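Local coordinates for protein nucleoporin 53 (Pichia guilliermondii, PDB 3P3D) that serves as a component of the nuclear pore complex, represented here by its RNA recognition motif domain, and probably takes part in nuclear transport, at residues Thr32-Phe37 with Thr68-Ala73. Numbering follows the deposited sequence.
Sequences TILEDF and TYDNPA
E35 reaches T68 by folding its chain about the CB-CG bond (chi2 82°), while T68 sets OG1 beside its own backbone N, anti to the carbonyl carbon (chi1 -48°), so that hydroxyl and N-H both face one carboxylate. OE1 of E35 takes a bent hydrogen bond from the backbone N of T68 at 2.7 Å, and OE2 takes one from OG1 of T68 at 2.5 Å. Each oxygen is approached on its syn side, slightly out of the carboxylate plane, and the paired bonds fix the rotation of the buried carboxylate. Without this carboxylate, as with an alanine here, the N-H and hydroxyl of T68 would probably lose their shared acceptor, and a gap is likely to open beside the end of the strand. One residue earlier, the backbone N of L34 gives a nearly straight hydrogen bond of 2.8 Å to the carbonyl O of T68. The loop following helix 20-27 is thus tied to the last residue of strand 64-68, in the antiparallel sheet of the RNA recognition motif, just before the chain turns into helix 72-79. On the buried side I33 runs alongside the Y69 ring in the same direction, its CG1 3.8 Å from CE1 of Y69. The Y69 hydroxyl hydrogen-bonds to the carbonyl O of F27, which ties the ring to helix 20-27. On the exposed side, CD2 of L34 sits tightly against OD2 of D70 at 3.2 Å, and the D70 carboxylate also lies against CB and CG2 of T32. From the backbone of T32, O receives a CA-H...O contact from Y69 CA at 3.5 Å.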
ATOM      1  N   THR A  32      10.690  -1.262  -4.615  1.00 38.28           N
ATOM      2  CA  THR A  32      10.016  -1.923  -5.711  1.00 38.88           C
ATOM      3  C   THR A  32       8.791  -2.644  -5.203  1.00 39.27           C
ATOM      4  O   THR A  32       8.867  -3.369  -4.224  1.00 39.12           O
ATOM      5  CB  THR A  32      10.962  -2.931  -6.365  1.00 39.56           C
ATOM      6  OG1 THR A  32      11.999  -2.191  -7.021  1.00 40.28           O
ATOM      7  CG2 THR A  32      10.205  -3.837  -7.414  1.00 40.11           C
ATOM      8  N   ILE A  33       7.654  -2.436  -5.861  1.00 39.74           N
ATOM      9  CA  ILE A  33       6.428  -3.099  -5.455  1.00 40.51           C
ATOM     10  C   ILE A  33       6.196  -4.377  -6.294  1.00 41.45           C
ATOM     11  O   ILE A  33       6.412  -4.375  -7.506  1.00 41.75           O
ATOM     12  CB  ILE A  33       5.237  -2.107  -5.518  1.00 40.21           C
ATOM     13  CG1 ILE A  33       5.429  -1.022  -4.435  1.00 39.04           C
ATOM     14  CG2 ILE A  33       3.911  -2.850  -5.320  1.00 39.04           C
ATOM     15  CD1 ILE A  33       4.435   0.113  -4.482  1.00 34.92           C
ATOM     16  N   LEU A  34       5.769  -5.457  -5.649  1.00 42.63           N
ATOM     17  CA  LEU A  34       5.650  -6.775  -6.332  1.00 44.07           C
ATOM     18  C   LEU A  34       4.314  -6.960  -7.041  1.00 44.65           C
ATOM     19  O   LEU A  34       4.268  -7.525  -8.125  1.00 45.33           O
ATOM     20  CB  LEU A  34       5.842  -7.951  -5.368  1.00 43.96           C
ATOM     21  CG  LEU A  34       7.242  -8.230  -4.824  1.00 44.36           C
ATOM     22  CD1 LEU A  34       7.215  -9.615  -4.211  1.00 45.20           C
ATOM     23  CD2 LEU A  34       8.340  -8.151  -5.883  1.00 45.43           C
ATOM     24  N   GLU A  35       3.233  -6.491  -6.431  1.00 45.01           N
ATOM     25  CA  GLU A  35       1.962  -6.456  -7.110  1.00 45.20           C
ATOM     26  C   GLU A  35       2.134  -5.769  -8.463  1.00 45.81           C
ATOM     27  O   GLU A  35       2.959  -4.849  -8.598  1.00 46.05           O
ATOM     28  CB  GLU A  35       0.920  -5.707  -6.276  1.00 45.14           C
ATOM     29  CG  GLU A  35       0.384  -6.451  -5.069  1.00 44.62           C
ATOM     30  CD  GLU A  35       1.274  -6.378  -3.830  1.00 45.58           C
ATOM     31  OE1 GLU A  35       2.312  -5.671  -3.860  1.00 46.74           O
ATOM     32  OE2 GLU A  35       0.946  -7.053  -2.822  1.00 42.73           O
ATOM     33  N   ASP A  36       1.350  -6.217  -9.449  1.00 46.51           N
ATOM     34  CA  ASP A  36       1.301  -5.633 -10.802  1.00 47.11           C
ATOM     35  C   ASP A  36       0.203  -4.567 -10.928  1.00 47.01           C
ATOM     36  O   ASP A  36      -0.735  -4.730 -11.729  1.00 47.66           O
ATOM     37  CB  ASP A  36       1.068  -6.731 -11.861  1.00 47.39           C
ATOM     38  CG  ASP A  36       1.067  -6.186 -13.320  1.00 50.90           C
ATOM     39  OD1 ASP A  36       1.706  -5.128 -13.610  1.00 54.22           O
ATOM     40  OD2 ASP A  36       0.418  -6.828 -14.189  1.00 53.78           O
ATOM     41  N   PHE A  37       0.309  -3.476 -10.158  1.00 46.28           N
ATOM     42  CA  PHE A  37      -0.648  -2.367 -10.294  1.00 45.52           C
ATOM     43  C   PHE A  37      -0.396  -1.653 -11.623  1.00 45.86           C
ATOM     44  O   PHE A  37       0.757  -1.457 -12.031  1.00 45.77           O
ATOM     45  CB  PHE A  37      -0.546  -1.360  -9.135  1.00 44.91           C
ATOM     46  CG  PHE A  37      -0.884  -1.941  -7.797  1.00 43.19           C
ATOM     47  CD1 PHE A  37      -2.184  -2.264  -7.478  1.00 42.59           C
ATOM     48  CD2 PHE A  37       0.104  -2.178  -6.858  1.00 42.02           C
ATOM     49  CE1 PHE A  37      -2.493  -2.811  -6.245  1.00 41.98           C
ATOM     50  CE2 PHE A  37      -0.199  -2.716  -5.631  1.00 40.67           C
ATOM     51  CZ  PHE A  37      -1.499  -3.032  -5.324  1.00 41.20           C
ATOM     52  N   THR A  68       3.287  -5.079  -1.378  1.00 35.47           N
ATOM     53  CA  THR A  68       4.313  -6.010  -0.988  1.00 35.41           C
ATOM     54  C   THR A  68       5.602  -5.575  -1.649  1.00 36.68           C
ATOM     55  O   THR A  68       5.646  -5.402  -2.872  1.00 36.95           O
ATOM     56  CB  THR A  68       3.915  -7.453  -1.406  1.00 35.44           C
ATOM     57  OG1 THR A  68       2.568  -7.689  -0.983  1.00 34.67           O
ATOM     58  CG2 THR A  68       4.839  -8.533  -0.761  1.00 33.28           C
ATOM     59  N   TYR A  69       6.643  -5.402  -0.830  1.00 37.34           N
ATOM     60  CA  TYR A  69       7.978  -5.052  -1.284  1.00 38.22           C
ATOM     61  C   TYR A  69       8.930  -6.291  -1.416  1.00 39.66           C
ATOM     62  O   TYR A  69       8.525  -7.385  -1.083  1.00 39.80           O
ATOM     63  CB  TYR A  69       8.563  -4.044  -0.284  1.00 37.94           C
ATOM     64  CG  TYR A  69       7.810  -2.737  -0.222  1.00 37.08           C
ATOM     65  CD1 TYR A  69       7.991  -1.757  -1.199  1.00 36.13           C
ATOM     66  CD2 TYR A  69       6.914  -2.470   0.818  1.00 35.72           C
ATOM     67  CE1 TYR A  69       7.305  -0.547  -1.139  1.00 34.80           C
ATOM     68  CE2 TYR A  69       6.244  -1.258   0.889  1.00 35.25           C
ATOM     69  CZ  TYR A  69       6.441  -0.308  -0.098  1.00 35.02           C
ATOM     70  OH  TYR A  69       5.730   0.869  -0.047  1.00 37.52           O
ATOM     71  N   ASP A  70      10.166  -6.090  -1.911  1.00 41.64           N
ATOM     72  CA  ASP A  70      11.234  -7.140  -2.035  1.00 42.93           C
ATOM     73  C   ASP A  70      11.988  -7.439  -0.750  1.00 43.79           C
ATOM     74  O   ASP A  70      12.781  -8.414  -0.720  1.00 44.72           O
ATOM     75  CB  ASP A  70      12.412  -6.679  -2.908  1.00 43.37           C
ATOM     76  CG  ASP A  70      12.032  -6.340  -4.290  1.00 46.50           C
ATOM     77  OD1 ASP A  70      12.911  -5.790  -5.021  1.00 48.79           O
ATOM     78  OD2 ASP A  70      10.864  -6.627  -4.642  1.00 52.42           O
ATOM     79  N   ASN A  71      11.888  -6.554   0.246  1.00 43.15           N
ATOM     80  CA  ASN A  71      12.852  -6.583   1.349  1.00 42.70           C
ATOM     81  C   ASN A  71      12.294  -5.992   2.625  1.00 42.14           C
ATOM     82  O   ASN A  71      11.336  -5.250   2.573  1.00 42.44           O
ATOM     83  CB  ASN A  71      14.142  -5.872   0.930  1.00 42.72           C
ATOM     84  CG  ASN A  71      13.994  -4.376   0.860  1.00 41.98           C
ATOM     85  OD1 ASN A  71      14.355  -3.663   1.791  1.00 41.98           O
ATOM     86  ND2 ASN A  71      13.466  -3.892  -0.234  1.00 41.74           N
ATOM     87  N   PRO A  72      12.858  -6.354   3.782  1.00 41.71           N
ATOM     88  CA  PRO A  72      12.315  -5.826   5.037  1.00 41.34           C
ATOM     89  C   PRO A  72      12.461  -4.328   5.195  1.00 40.56           C
ATOM     90  O   PRO A  72      11.569  -3.684   5.750  1.00 41.13           O
ATOM     91  CB  PRO A  72      13.129  -6.545   6.126  1.00 41.45           C
ATOM     92  CG  PRO A  72      13.607  -7.769   5.500  1.00 42.00           C
ATOM     93  CD  PRO A  72      13.750  -7.499   4.013  1.00 41.83           C
ATOM     94  N   ALA A  73      13.575  -3.784   4.715  1.00 39.65           N
ATOM     95  CA  ALA A  73      13.870  -2.344   4.839  1.00 38.28           C
ATOM     96  C   ALA A  73      12.764  -1.474   4.246  1.00 37.28           C
ATOM     97  O   ALA A  73      12.336  -0.500   4.872  1.00 37.01           O
ATOM     98  CB  ALA A  73      15.202  -2.017   4.186  1.00 38.17           C
TER